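PDB 4HC5: Glyoxalase/bleomycin resistance protein/dioxygenase from Sphaerobacter thermophilus, which may act as a dioxygenase, as members of the vicinal oxygen chelate superfamily can, although its exact reaction and substrate remain unassigned. Local coordinates for residues K26-Y31 with V52-P57; G66-Y71 with R75-Y80. All blocks are in the same frame, centred on the assembly; numbering follows the deposited sequence.

Interactions 1 and 2 follow one another along the chain, their centres about 16 Å apart and their nearest atoms about 5 Å apart without touching. Interaction 1 is buried packing within the first βαβββ module, where helix 24-34 meets strand 49-55 of its own sheet. Interaction 2 lies nearer the surface, in the linker from strand 62-66, which is paired with strand 49-55, to strand 79-87 of the second module. Trp70, in segment 66-71, packs on helix 24-34 and strand 49-55, the elements that meet in interaction 1. Both contacts also adjoin the second subunit: Pro56 and Pro57, just past the touching valines, pack on it, and Arg75 is hydrogen-bonded to it. Neither contact includes a metal or ligand.

Interaction 1 (K26-Y31 with V52-P57)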
loop_
_atom_site.group_PDB
_atom_site.type_symbol
_atom_site.label_atom_id
_atom_site.label_comp_id
_atom_site.label_asym_id
_atom_site.label_seq_id
_atom_site.Cartn_x
_atom_site.Cartn_y
_atom_site.Cartn_z
ATOM N N LYS A 26 4.221 -14.897 13.586
ATOM C CA LYS A 26 2.782 -15.075 13.809
ATOM C C LYS A 26 1.995 -14.399 12.701
ATOM O O LYS A 26 0.971 -14.925 12.244
ATOM C CB LYS A 26 2.350 -14.521 15.147
ATOM C CG LYS A 26 2.825 -15.408 16.283
ATOM C CD LYS A 26 2.519 -14.812 17.601
ATOM C CE LYS A 26 3.182 -15.623 18.715
ATOM N NZ LYS A 26 2.201 -16.568 19.287
ATOM N N ALA A 27 2.485 -13.246 12.245
ATOM C CA ALA A 27 1.809 -12.547 11.139
ATOM C C ALA A 27 1.852 -13.358 9.860
ATOM O O ALA A 27 0.849 -13.523 9.163
ATOM C CB ALA A 27 2.354 -11.140 10.956
ATOM N N LEU A 28 2.998 -13.991 9.598
ATOM C CA LEU A 28 3.101 -14.886 8.436
ATOM C C LEU A 28 2.055 -15.991 8.540
ATOM O O LEU A 28 1.397 -16.334 7.522
ATOM C CB LEU A 28 4.482 -15.493 8.300
ATOM C CG LEU A 28 5.540 -14.664 7.588
ATOM C CD1 LEU A 28 6.915 -15.338 7.766
ATOM C CD2 LEU A 28 5.149 -14.626 6.075
ATOM N N ASP A 29 1.935 -16.590 9.722
ATOM C CA ASP A 29 0.970 -17.694 9.853
ATOM C C ASP A 29 -0.425 -17.201 9.459
ATOM O O ASP A 29 -1.161 -17.866 8.767
ATOM C CB ASP A 29 0.979 -18.227 11.267
ATOM C CG ASP A 29 0.170 -19.499 11.465
ATOM O OD1 ASP A 29 0.029 -20.385 10.568
ATOM O OD2 ASP A 29 -0.290 -19.612 12.620
ATOM N N PHE A 30 -0.797 -16.043 9.960
ATOM C CA PHE A 30 -2.102 -15.485 9.734
ATOM C C PHE A 30 -2.326 -15.202 8.213
ATOM O O PHE A 30 -3.306 -15.602 7.600
ATOM C CB PHE A 30 -2.340 -14.227 10.532
ATOM C CG PHE A 30 -3.692 -13.624 10.276
ATOM C CD1 PHE A 30 -4.844 -14.135 10.868
ATOM C CD2 PHE A 30 -3.831 -12.545 9.453
ATOM C CE1 PHE A 30 -6.072 -13.542 10.670
ATOM C CE2 PHE A 30 -5.046 -11.997 9.207
ATOM C CZ PHE A 30 -6.172 -12.483 9.823
ATOM N N TYR A 31 -1.435 -14.406 7.641
ATOM C CA TYR A 31 -1.598 -13.982 6.230
ATOM C C TYR A 31 -1.520 -15.187 5.293
ATOM O O TYR A 31 -2.265 -15.195 4.315
ATOM C CB TYR A 31 -0.597 -12.857 5.814
ATOM C CG TYR A 31 -1.011 -11.562 6.455
ATOM C CD1 TYR A 31 -1.893 -10.723 5.793
ATOM C CD2 TYR A 31 -0.625 -11.198 7.697
ATOM C CE1 TYR A 31 -2.420 -9.579 6.380
ATOM C CE2 TYR A 31 -1.121 -10.036 8.321
ATOM C CZ TYR A 31 -2.055 -9.234 7.687
ATOM O OH TYR A 31 -2.627 -8.132 8.257
ATOM N N VAL A 52 10.102 -9.123 5.243
ATOM C CA VAL A 52 9.134 -10.206 5.021
ATOM C C VAL A 52 7.977 -9.604 4.261
ATOM O O VAL A 52 7.397 -8.573 4.643
ATOM C CB VAL A 52 8.631 -10.844 6.350
ATOM C CG1 VAL A 52 7.509 -11.862 6.082
ATOM C CG2 VAL A 52 9.788 -11.436 7.183
ATOM N N THR A 53 7.610 -10.278 3.159
ATOM C CA THR A 53 6.420 -9.891 2.431
ATOM C C THR A 53 5.543 -11.106 2.054
ATOM O O THR A 53 6.002 -12.241 1.954
ATOM C CB THR A 53 6.680 -9.111 1.110
ATOM O OG1 THR A 53 7.205 -10.010 0.140
ATOM C CG2 THR A 53 7.639 -7.914 1.257
ATOM N N VAL A 54 4.258 -10.794 1.835
ATOM C CA VAL A 54 3.261 -11.753 1.430
ATOM C C VAL A 54 2.438 -11.147 0.260
ATOM O O VAL A 54 2.355 -9.951 0.078
ATOM C CB VAL A 54 2.293 -12.139 2.596
ATOM C CG1 VAL A 54 3.016 -13.002 3.627
ATOM C CG2 VAL A 54 1.669 -10.896 3.248
ATOM N N VAL A 55 1.872 -12.045 -0.562
ATOM C CA VAL A 55 1.130 -11.579 -1.736
ATOM C C VAL A 55 -0.117 -12.458 -1.942
ATOM O O VAL A 55 -0.052 -13.643 -1.764
ATOM C CB VAL A 55 2.012 -11.609 -3.030
ATOM C CG1 VAL A 55 2.323 -13.038 -3.510
ATOM C CG2 VAL A 55 1.419 -10.789 -4.161
ATOM N N PRO A 56 -1.235 -11.845 -2.363
ATOM C CA PRO A 56 -2.328 -12.696 -2.800
ATOM C C PRO A 56 -1.918 -13.534 -3.990
ATOM O O PRO A 56 -1.183 -13.052 -4.852
ATOM C CB PRO A 56 -3.458 -11.684 -3.168
ATOM C CG PRO A 56 -3.115 -10.451 -2.350
ATOM C CD PRO A 56 -1.584 -10.417 -2.391
ATOM N N PRO A 57 -2.348 -14.774 -4.050
ATOM C CA PRO A 57 -1.868 -15.676 -5.144
ATOM C C PRO A 57 -2.126 -15.110 -6.537
ATOM O O PRO A 57 -3.231 -14.704 -6.848
ATOM C CB PRO A 57 -2.652 -16.962 -4.940
ATOM C CG PRO A 57 -2.945 -16.879 -3.495
ATOM C CD PRO A 57 -3.234 -15.461 -3.133
#
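The backbone hydrogen bond from Tyr31 N to Ala27 O, 2.9 Å long, holds the helical turn from which Leu28 and Tyr31 meet Val52 and Val54 of the strand. The contact across is wholly apolar. Leu28 carries its CG beside the backbone N (chi1 -84°), which sends the isobutyl end onto the sheet. There its CD2 methyl meets two methyls at once, Val52 CG1 and Val54 CG1, each 3.6 Å away. Leu28 CD1 reaches only the first of these, lying 3.9 Å from Val52 CG1. Val54 divides its branches between two helix residues: CG1 serves Leu28, while CG2 lies 3.9 Å from Tyr31 CB and meets the aromatic ring obliquely. The ring leads away from the strand, taking Phe30 CD2 over one face, and its hydroxyl is hydrogen-bonded to Asp122, near the second sheet. Thr53, between the valines, turns from the helix, and its OG1 is hydrogen-bonded to Gln62 OE1 and Phe41 N. The axes of helical segment 26-31 and strand segment 52-55 approach to 9.6 Å and run nearly parallel (6°); the helix packs on its own sheet as in the βαβββ module of the vicinal oxygen chelate fold.

Interaction 2 (G66-Y71 with R75-Y80); sequences GLPSWY and RKPGGY
One face of the Tyr71 ring is covered by Arg75: CD sits over its centre, 3.6 Å from the centroid in a CH-pi contact, and the guanidinium follows flat beyond it. The two planes differ by only 2°, and Arg75 CZ lies 4.2 Å from the ring centroid, 31° off the normal. This is an offset stack with cation-pi character, placed toward the CD1 and CE1 side of the ring. A bend in the arginine chain (chi3 75°) lays methylene and guanidinium on the same face. The Tyr71 hydroxyl in turn lies at the edge of the Trp70 ring, in its plane. A water accepts a bond of 2.8 Å from Arg75 NH1 and has a weak one to Tyr71 OH, a loose water link between the polar ends of the stacked pair. The guanidinium is further held through NH2, by a salt bridge to Asp73 and a hydrogen bond to Tyr80 O of the second subunit. Farther along, Pro68 and Pro77 cross at about a right angle, with Pro68 CG 3.8 Å from Pro77 CD. A second water donates to both Pro68 O and Arg75 O, bridging the two backbones. Pro68, Tyr71 and Pro77 all rest on strand 13-20, while Trp70 packs on helix 24-34 and strand 49-55, setting this linker against the first module before strand 79-87 begins the second.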
loop_
_atom_site.group_PDB
_atom_site.type_symbol
_atom_site.label_atom_id
_atom_site.label_comp_id
_atom_site.label_asym_id
_atom_site.label_seq_id
_atom_site.Cartn_x
_atom_site.Cartn_y
_atom_site.Cartn_z
ATOM N N GLY A 66 5.949 -5.403 8.524
ATOM C CA GLY A 66 6.952 -4.614 9.226
ATOM C C GLY A 66 6.771 -4.664 10.758
ATOM O O GLY A 66 5.729 -5.066 11.256
ATOM N N LEU A 67 7.808 -4.249 11.465
ATOM C CA LEU A 67 7.782 -4.142 12.929
ATOM C C LEU A 67 7.888 -2.697 13.364
ATOM O O LEU A 67 8.563 -1.914 12.643
ATOM C CB LEU A 67 8.925 -4.925 13.585
ATOM C CG LEU A 67 8.851 -6.465 13.492
ATOM C CD1 LEU A 67 10.193 -7.080 13.867
ATOM C CD2 LEU A 67 7.695 -7.030 14.319
ATOM N N PRO A 68 7.371 -2.335 14.553
ATOM C CA PRO A 68 7.602 -1.008 15.019
ATOM C C PRO A 68 9.066 -0.604 15.024
ATOM O O PRO A 68 9.447 0.559 14.773
ATOM C CB PRO A 68 6.993 -1.024 16.405
ATOM C CG PRO A 68 5.915 -2.036 16.318
ATOM C CD PRO A 68 6.441 -3.080 15.391
ATOM N N SER A 69 9.916 -1.574 15.329
ATOM C CA SER A 69 11.357 -1.294 15.373
ATOM C C SER A 69 12.020 -0.883 14.084
ATOM O O SER A 69 13.165 -0.431 14.087
ATOM C CB SER A 69 12.086 -2.451 15.937
ATOM O OG SER A 69 11.925 -3.645 15.181
ATOM N N TRP A 70 11.331 -1.132 12.984
ATOM C CA TRP A 70 11.812 -0.644 11.680
ATOM C C TRP A 70 11.849 0.865 11.567
ATOM O O TRP A 70 12.506 1.396 10.661
ATOM C CB TRP A 70 10.934 -1.121 10.508
ATOM C CG TRP A 70 11.017 -2.598 10.159
ATOM C CD1 TRP A 70 11.597 -3.633 10.833
ATOM C CD2 TRP A 70 10.450 -3.189 8.972
ATOM N NE1 TRP A 70 11.387 -4.810 10.188
ATOM C CE2 TRP A 70 10.717 -4.577 9.021
ATOM C CE3 TRP A 70 9.712 -2.681 7.932
ATOM C CZ2 TRP A 70 10.341 -5.450 8.002
ATOM C CZ3 TRP A 70 9.344 -3.570 6.894
ATOM C CH2 TRP A 70 9.666 -4.910 6.934
ATOM N N TYR A 71 11.098 1.553 12.416
ATOM C CA TYR A 71 10.772 2.962 12.245
ATOM C C TYR A 71 11.196 3.850 13.410
ATOM O O TYR A 71 11.341 3.386 14.505
ATOM C CB TYR A 71 9.276 3.128 11.957
ATOM C CG TYR A 71 8.870 2.464 10.677
ATOM C CD1 TYR A 71 9.040 3.098 9.481
ATOM C CD2 TYR A 71 8.357 1.196 10.665
ATOM C CE1 TYR A 71 8.695 2.497 8.300
ATOM C CE2 TYR A 71 8.013 0.585 9.484
ATOM C CZ TYR A 71 8.197 1.243 8.308
ATOM O OH TYR A 71 7.873 0.699 7.087
ATOM N N ARG A 75 5.368 4.515 14.885
ATOM C CA ARG A 75 4.249 3.820 14.306
ATOM C C ARG A 75 4.145 2.414 14.872
ATOM O O ARG A 75 5.114 1.738 15.005
ATOM C CB ARG A 75 4.326 3.826 12.780
ATOM C CG ARG A 75 5.446 3.063 12.130
ATOM C CD ARG A 75 5.414 3.283 10.612
ATOM N NE ARG A 75 5.908 4.593 10.282
ATOM C CZ ARG A 75 5.956 5.086 9.052
ATOM N NH1 ARG A 75 5.536 4.361 8.034
ATOM N NH2 ARG A 75 6.434 6.288 8.834
ATOM N N LYS A 76 2.922 2.011 15.147
ATOM C CA LYS A 76 2.643 0.778 15.863
ATOM C C LYS A 76 1.504 -0.007 15.177
ATOM O O LYS A 76 0.793 0.563 14.348
ATOM C CB LYS A 76 2.306 1.068 17.345
ATOM C CG LYS A 76 3.571 1.549 18.099
ATOM C CD LYS A 76 3.704 1.447 19.546
ATOM C CE LYS A 76 5.177 1.651 19.999
ATOM N NZ LYS A 76 6.097 0.462 19.800
ATOM N N PRO A 77 1.308 -1.276 15.538
ATOM C CA PRO A 77 0.225 -1.981 14.957
ATOM C C PRO A 77 -1.129 -1.453 15.362
ATOM O O PRO A 77 -1.284 -0.768 16.391
ATOM C CB PRO A 77 0.405 -3.400 15.518
ATOM C CG PRO A 77 1.825 -3.491 15.940
ATOM C CD PRO A 77 2.094 -2.128 16.458
ATOM N N GLY A 78 -2.136 -1.758 14.523
ATOM C CA GLY A 78 -3.538 -1.546 14.860
ATOM C C GLY A 78 -4.132 -0.322 14.185
ATOM O O GLY A 78 -3.411 0.666 13.930
ATOM N N GLY A 79 -5.403 -0.390 13.899
ATOM C CA GLY A 79 -6.071 0.698 13.266
ATOM C C GLY A 79 -6.268 0.524 11.776
ATOM O O GLY A 79 -5.924 -0.454 11.202
ATOM N N TYR A 80 -6.857 1.538 11.177
ATOM C CA TYR A 80 -7.044 1.567 9.728
ATOM C C TYR A 80 -5.755 1.538 8.990
ATOM O O TYR A 80 -4.947 2.353 9.216
ATOM C CB TYR A 80 -7.788 2.826 9.323
ATOM C CG TYR A 80 -9.144 2.778 9.820
ATOM C CD1 TYR A 80 -10.042 1.862 9.329
ATOM C CD2 TYR A 80 -9.541 3.618 10.843
ATOM C CE1 TYR A 80 -11.325 1.799 9.827
ATOM C CE2 TYR A 80 -10.819 3.571 11.341
ATOM C CZ TYR A 80 -11.692 2.655 10.835
ATOM O OH TYR A 80 -12.936 2.629 11.343
HETATM O O HOH W 1 7.755 2.616 15.475
HETATM O O HOH W 2 5.153 1.738 7.130
#